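PDB 3S99: basic membrane lipoprotein from Brucella melitensis biovar Abortus, which binds adenine and probably other purines such as guanine, and may serve an ABC-type uptake system for them. Local coordinates for residues Pro161-Gln175 against Leu340-Leu354. Numbering follows the deposited sequence.
With ADE (adenine), chain T.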
loop_
_atom_site.group_PDB
_atom_site.type_symbol
_atom_site.label_atom_id
_atom_site.label_comp_id
_atom_site.label_asym_id
_atom_site.label_seq_id
_atom_site.Cartn_x
_atom_site.Cartn_y
_atom_site.Cartn_z
ATOM N N PRO A 161 5.391 8.093 -6.668
ATOM C CA PRO A 161 5.783 8.576 -5.340
ATOM C C PRO A 161 5.387 7.663 -4.174
ATOM O O PRO A 161 6.168 7.506 -3.244
ATOM C CB PRO A 161 5.077 9.941 -5.236
ATOM C CG PRO A 161 4.958 10.406 -6.679
ATOM C CD PRO A 161 4.648 9.113 -7.427
ATOM N N GLU A 162 4.222 7.040 -4.218
ATOM C CA GLU A 162 3.851 6.068 -3.160
ATOM C C GLU A 162 4.927 4.977 -2.932
ATOM O O GLU A 162 5.232 4.604 -1.777
ATOM C CB GLU A 162 2.515 5.388 -3.468
ATOM C CG GLU A 162 2.092 4.307 -2.457
ATOM C CD GLU A 162 0.822 3.603 -2.861
ATOM O OE1 GLU A 162 -0.113 4.315 -3.299
ATOM O OE2 GLU A 162 0.752 2.352 -2.751
ATOM N N VAL A 163 5.514 4.498 -4.023
ATOM C CA VAL A 163 6.512 3.436 -3.926
ATOM C C VAL A 163 7.853 3.979 -3.437
ATOM O O VAL A 163 8.504 3.336 -2.595
ATOM C CB VAL A 163 6.647 2.678 -5.263
ATOM C CG1 VAL A 163 7.678 1.557 -5.136
ATOM C CG2 VAL A 163 5.275 2.123 -5.678
ATOM N N VAL A 164 8.239 5.166 -3.918
ATOM C CA VAL A 164 9.457 5.810 -3.458
ATOM C C VAL A 164 9.370 6.122 -1.953
ATOM O O VAL A 164 10.316 5.875 -1.218
ATOM C CB VAL A 164 9.780 7.106 -4.200
ATOM C CG1 VAL A 164 11.065 7.698 -3.661
ATOM C CG2 VAL A 164 9.912 6.862 -5.711
ATOM N N GLN A 165 8.246 6.676 -1.507
ATOM C CA GLN A 165 7.999 6.830 -0.080
ATOM C C GLN A 165 8.275 5.540 0.709
ATOM O O GLN A 165 8.903 5.573 1.754
ATOM C CB GLN A 165 6.550 7.213 0.188
ATOM C CG GLN A 165 6.077 8.604 -0.304
ATOM C CD GLN A 165 4.539 8.669 -0.224
ATOM O OE1 GLN A 165 3.941 7.930 0.570
ATOM N NE2 GLN A 165 3.906 9.502 -1.064
ATOM N N GLY A 166 7.768 4.420 0.208
ATOM C CA GLY A 166 7.835 3.143 0.910
ATOM C C GLY A 166 9.245 2.609 1.027
ATOM O O GLY A 166 9.653 2.131 2.090
ATOM N N ILE A 167 10.001 2.736 -0.055
ATOM C CA ILE A 167 11.399 2.354 -0.066
ATOM C C ILE A 167 12.165 3.232 0.935
ATOM O O ILE A 167 12.941 2.725 1.767
ATOM C CB ILE A 167 11.996 2.479 -1.481
ATOM C CG1 ILE A 167 11.365 1.445 -2.425
ATOM C CG2 ILE A 167 13.524 2.320 -1.450
ATOM C CD1 ILE A 167 11.709 1.647 -3.957
ATOM N N ASN A 168 11.931 4.538 0.868
ATOM C CA ASN A 168 12.636 5.480 1.737
ATOM C C ASN A 168 12.312 5.253 3.185
ATOM O O ASN A 168 13.223 5.234 4.016
ATOM C CB ASN A 168 12.334 6.914 1.361
ATOM C CG ASN A 168 13.075 7.360 0.124
ATOM O OD1 ASN A 168 14.159 6.866 -0.163
ATOM N ND2 ASN A 168 12.489 8.316 -0.613
ATOM N N SER A 169 11.030 5.084 3.502
ATOM C CA SER A 169 10.632 4.812 4.871
ATOM C C SER A 169 11.207 3.521 5.437
ATOM O O SER A 169 11.660 3.482 6.588
ATOM C CB SER A 169 9.124 4.783 4.990
ATOM O OG SER A 169 8.777 4.695 6.344
ATOM N N PHE A 170 11.171 2.460 4.638
ATOM C CA PHE A 170 11.767 1.185 5.005
ATOM C C PHE A 170 13.256 1.311 5.362
ATOM O O PHE A 170 13.711 0.814 6.402
ATOM C CB PHE A 170 11.541 0.183 3.868
ATOM C CG PHE A 170 12.120 -1.179 4.123
ATOM C CD1 PHE A 170 11.495 -2.066 4.976
ATOM C CD2 PHE A 170 13.275 -1.588 3.462
ATOM C CE1 PHE A 170 12.027 -3.329 5.198
ATOM C CE2 PHE A 170 13.817 -2.859 3.698
ATOM C CZ PHE A 170 13.188 -3.722 4.541
ATOM N N MET A 171 13.996 2.041 4.522
ATOM C CA MET A 171 15.409 2.271 4.743
ATOM C C MET A 171 15.644 3.082 6.042
ATOM O O MET A 171 16.539 2.740 6.857
ATOM C CB MET A 171 16.012 2.997 3.514
ATOM C CG MET A 171 17.509 3.222 3.540
ATOM S SD MET A 171 18.566 1.713 3.655
ATOM C CE MET A 171 17.601 0.616 2.639
ATOM N N LEU A 172 14.867 4.145 6.243
ATOM C CA LEU A 172 15.024 4.968 7.443
ATOM C C LEU A 172 14.773 4.127 8.705
ATOM O O LEU A 172 15.497 4.267 9.691
ATOM C CB LEU A 172 14.085 6.191 7.425
ATOM C CG LEU A 172 14.431 7.258 6.365
ATOM C CD1 LEU A 172 13.323 8.318 6.206
ATOM C CD2 LEU A 172 15.722 7.962 6.730
ATOM N N GLY A 173 13.739 3.290 8.677
ATOM C CA GLY A 173 13.466 2.352 9.762
ATOM C C GLY A 173 14.658 1.435 10.034
ATOM O O GLY A 173 15.136 1.330 11.170
ATOM N N ALA A 174 15.155 0.790 8.978
ATOM C CA ALA A 174 16.326 -0.086 9.104
ATOM C C ALA A 174 17.526 0.674 9.666
ATOM O O ALA A 174 18.235 0.157 10.532
ATOM C CB ALA A 174 16.677 -0.704 7.779
ATOM N N GLN A 175 17.753 1.886 9.157
ATOM C CA GLN A 175 18.884 2.696 9.565
ATOM C C GLN A 175 18.801 3.199 10.990
ATOM O O GLN A 175 19.803 3.646 11.501
ATOM C CB GLN A 175 19.084 3.904 8.638
ATOM C CG GLN A 175 19.561 3.560 7.245
ATOM C CD GLN A 175 19.577 4.772 6.309
ATOM O OE1 GLN A 175 18.933 5.812 6.580
ATOM N NE2 GLN A 175 20.336 4.658 5.217
ATOM N N LEU A 340 6.042 14.549 0.104
ATOM C CA LEU A 340 5.887 13.101 0.008
ATOM C C LEU A 340 5.090 12.706 -1.235
ATOM O O LEU A 340 5.411 11.714 -1.908
ATOM C CB LEU A 340 5.231 12.515 1.272
ATOM C CG LEU A 340 5.897 12.829 2.626
ATOM C CD1 LEU A 340 5.336 11.920 3.738
ATOM C CD2 LEU A 340 7.434 12.736 2.525
ATOM N N LEU A 341 4.075 13.499 -1.568
ATOM C CA LEU A 341 3.104 13.108 -2.591
ATOM C C LEU A 341 3.709 13.198 -3.973
ATOM O O LEU A 341 3.229 12.563 -4.929
ATOM C CB LEU A 341 1.838 13.983 -2.498
ATOM C CG LEU A 341 0.820 13.607 -1.414
ATOM C CD1 LEU A 341 -0.397 14.515 -1.509
ATOM C CD2 LEU A 341 0.377 12.150 -1.559
ATOM N N GLY A 342 4.758 13.999 -4.093
ATOM C CA GLY A 342 5.517 14.064 -5.333
ATOM C C GLY A 342 6.882 13.424 -5.230
ATOM O O GLY A 342 7.698 13.632 -6.117
ATOM N N MET A 343 7.139 12.633 -4.179
ATOM C CA MET A 343 8.498 12.133 -3.875
ATOM C C MET A 343 9.137 11.391 -5.054
ATOM O O MET A 343 8.613 10.374 -5.529
ATOM C CB MET A 343 8.502 11.226 -2.639
ATOM C CG MET A 343 9.888 10.999 -2.004
ATOM S SD MET A 343 9.691 10.073 -0.480
ATOM C CE MET A 343 10.674 11.040 0.651
ATOM N N ASN A 344 10.265 11.922 -5.519
ATOM C CA ASN A 344 10.963 11.365 -6.683
ATOM C C ASN A 344 12.490 11.314 -6.469
ATOM O O ASN A 344 13.271 11.443 -7.400
ATOM C CB ASN A 344 10.592 12.159 -7.947
ATOM C CG ASN A 344 11.043 13.607 -7.880
ATOM O OD1 ASN A 344 11.594 14.065 -6.869
ATOM N ND2 ASN A 344 10.817 14.342 -8.958
ATOM N N PHE A 345 12.893 11.112 -5.220
ATOM C CA PHE A 345 14.291 10.960 -4.851
ATOM C C PHE A 345 14.389 9.929 -3.737
ATOM O O PHE A 345 13.410 9.675 -3.023
ATOM C CB PHE A 345 14.858 12.288 -4.360
ATOM C CG PHE A 345 14.141 12.851 -3.178
ATOM C CD1 PHE A 345 13.054 13.707 -3.355
ATOM C CD2 PHE A 345 14.536 12.517 -1.876
ATOM C CE1 PHE A 345 12.371 14.208 -2.262
ATOM C CE2 PHE A 345 13.858 13.029 -0.773
ATOM C CZ PHE A 345 12.776 13.881 -0.970
ATOM N N TYR A 346 15.566 9.324 -3.606
ATOM C CA TYR A 346 15.823 8.371 -2.538
ATOM C C TYR A 346 16.554 9.070 -1.414
ATOM O O TYR A 346 17.208 10.071 -1.635
ATOM C CB TYR A 346 16.679 7.207 -3.011
ATOM C CG TYR A 346 15.962 6.162 -3.823
ATOM C CD1 TYR A 346 14.775 5.572 -3.369
ATOM C CD2 TYR A 346 16.478 5.733 -5.032
ATOM C CE1 TYR A 346 14.142 4.605 -4.113
ATOM C CE2 TYR A 346 15.860 4.750 -5.772
ATOM C CZ TYR A 346 14.694 4.182 -5.312
ATOM O OH TYR A 346 14.083 3.196 -6.071
ATOM N N VAL A 347 16.456 8.522 -0.211
ATOM C CA VAL A 347 17.284 8.993 0.909
ATOM C C VAL A 347 18.682 8.361 0.793
ATOM O O VAL A 347 18.886 7.420 -0.000
ATOM C CB VAL A 347 16.634 8.692 2.300
ATOM C CG1 VAL A 347 15.381 9.494 2.488
ATOM C CG2 VAL A 347 16.338 7.182 2.488
ATOM N N ALA A 348 19.645 8.895 1.559
ATOM C CA ALA A 348 21.005 8.334 1.619
ATOM C C ALA A 348 20.949 6.875 2.045
ATOM O O ALA A 348 20.202 6.506 2.979
ATOM C CB ALA A 348 21.898 9.128 2.599
ATOM N N GLY A 349 21.735 6.059 1.348
ATOM C CA GLY A 349 21.874 4.633 1.639
ATOM C C GLY A 349 21.234 3.717 0.609
ATOM O O GLY A 349 21.563 2.516 0.547
ATOM N N VAL A 350 20.312 4.258 -0.183
ATOM C CA VAL A 350 19.674 3.486 -1.230
ATOM C C VAL A 350 20.625 3.477 -2.436
ATOM O O VAL A 350 21.255 4.498 -2.768
ATOM C CB VAL A 350 18.273 4.052 -1.612
ATOM C CG1 VAL A 350 17.624 3.197 -2.724
ATOM C CG2 VAL A 350 17.337 4.140 -0.361
ATOM N N ASP A 351 20.723 2.338 -3.101
ATOM C CA ASP A 351 21.672 2.195 -4.210
ATOM C C ASP A 351 21.012 2.288 -5.600
ATOM O O ASP A 351 21.681 2.520 -6.595
ATOM C CB ASP A 351 22.467 0.897 -4.006
ATOM C CG ASP A 351 23.289 0.936 -2.708
ATOM O OD1 ASP A 351 23.983 1.964 -2.477
ATOM O OD2 ASP A 351 23.228 -0.031 -1.909
ATOM N N ASP A 352 19.693 2.167 -5.646
ATOM C CA ASP A 352 18.947 2.168 -6.903
ATOM C C ASP A 352 18.967 3.533 -7.645
ATOM O O ASP A 352 19.121 4.596 -7.037
ATOM C CB ASP A 352 17.519 1.720 -6.605
ATOM C CG ASP A 352 16.713 1.417 -7.862
ATOM O OD1 ASP A 352 17.269 0.837 -8.815
ATOM O OD2 ASP A 352 15.519 1.731 -7.880
ATOM N N LYS A 353 18.869 3.490 -8.972
ATOM C CA LYS A 353 18.731 4.717 -9.769
ATOM C C LYS A 353 17.262 4.838 -10.069
ATOM O O LYS A 353 16.673 3.906 -10.623
ATOM C CB LYS A 353 19.520 4.657 -11.092
ATOM N N LEU A 354 16.667 5.969 -9.714
ATOM C CA LEU A 354 15.241 6.138 -9.898
ATOM C C LEU A 354 14.912 6.347 -11.397
ATOM O O LEU A 354 15.456 7.264 -12.029
ATOM C CB LEU A 354 14.716 7.281 -9.014
ATOM C CG LEU A 354 13.269 7.163 -8.505
ATOM C CD1 LEU A 354 12.916 5.771 -8.010
ATOM C CD2 LEU A 354 13.041 8.168 -7.397
HETATM N N9 ADE T . -2.444 1.864 -6.423
HETATM C C8 ADE T . -1.777 2.442 -5.365
HETATM N N7 ADE T . -1.073 1.610 -4.636
HETATM C C5 ADE T . -1.329 0.413 -5.314
HETATM C C6 ADE T . -0.867 -0.845 -5.040
HETATM N N6 ADE T . -0.081 -0.980 -3.961
HETATM N N1 ADE T . -1.265 -1.872 -5.859
HETATM C C2 ADE T . -2.070 -1.598 -6.900
HETATM N N3 ADE T . -2.578 -0.421 -7.266
HETATM C C4 ADE T . -2.150 0.534 -6.407
HETATM O O HOH W 1 19.229 7.935 5.009
#
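Pro-161 opens a helix whose outer side is covered by the irregular C-terminal tail of this two-domain, periplasmic-binding-protein-like fold, a worked example of side-chain amides tying a loop to a helix. Its CB lies 3.2 Å from Leu-341 O, while the next residue, Glu-162, turns off on another side; its OE2 lies 2.7 Å from adenine N7 and is hydrogen-bonded to His-215 NE2. Val-164 sets CG1 against Met-343 CG and CG2 against Leu-354 CD2. The extended chain of Gln-165 carries NE2 to Leu-340 O (2.8 Å), approaching above the carbonyl plane; Met-343 N takes the same oxygen from the opposite face. Ile-167 CG2 meets CE1 of Tyr-346 obliquely and CD1 lies by its OH, while Val-350 CG1 sits over one face of the ring; the hydroxyl donates to Asp-352 OD2, which also accepts from Trp-187 NE1.

Asn-168, buried, joins the backbones of Phe-345 and Val-347. With CG anti to the carbonyl carbon (chi1 -76°), its amide is directed at the 343-347 backbone: ND2 donates to Phe-345 O (2.9 Å), each group lying in the other's plane, and weakly to Met-343 SD; OD1 accepts Val-347 N at 2.8 Å and meets the Tyr-346 ring at its edge. Met-171 CG packs on Val-350 CG2 beside the type II turn 347-350. At that turn Gln-175 NE2 donates to Ala-348 O (2.9 Å, 161° at the hydrogen), and one water donates to both this oxygen and Gln-175 OE1.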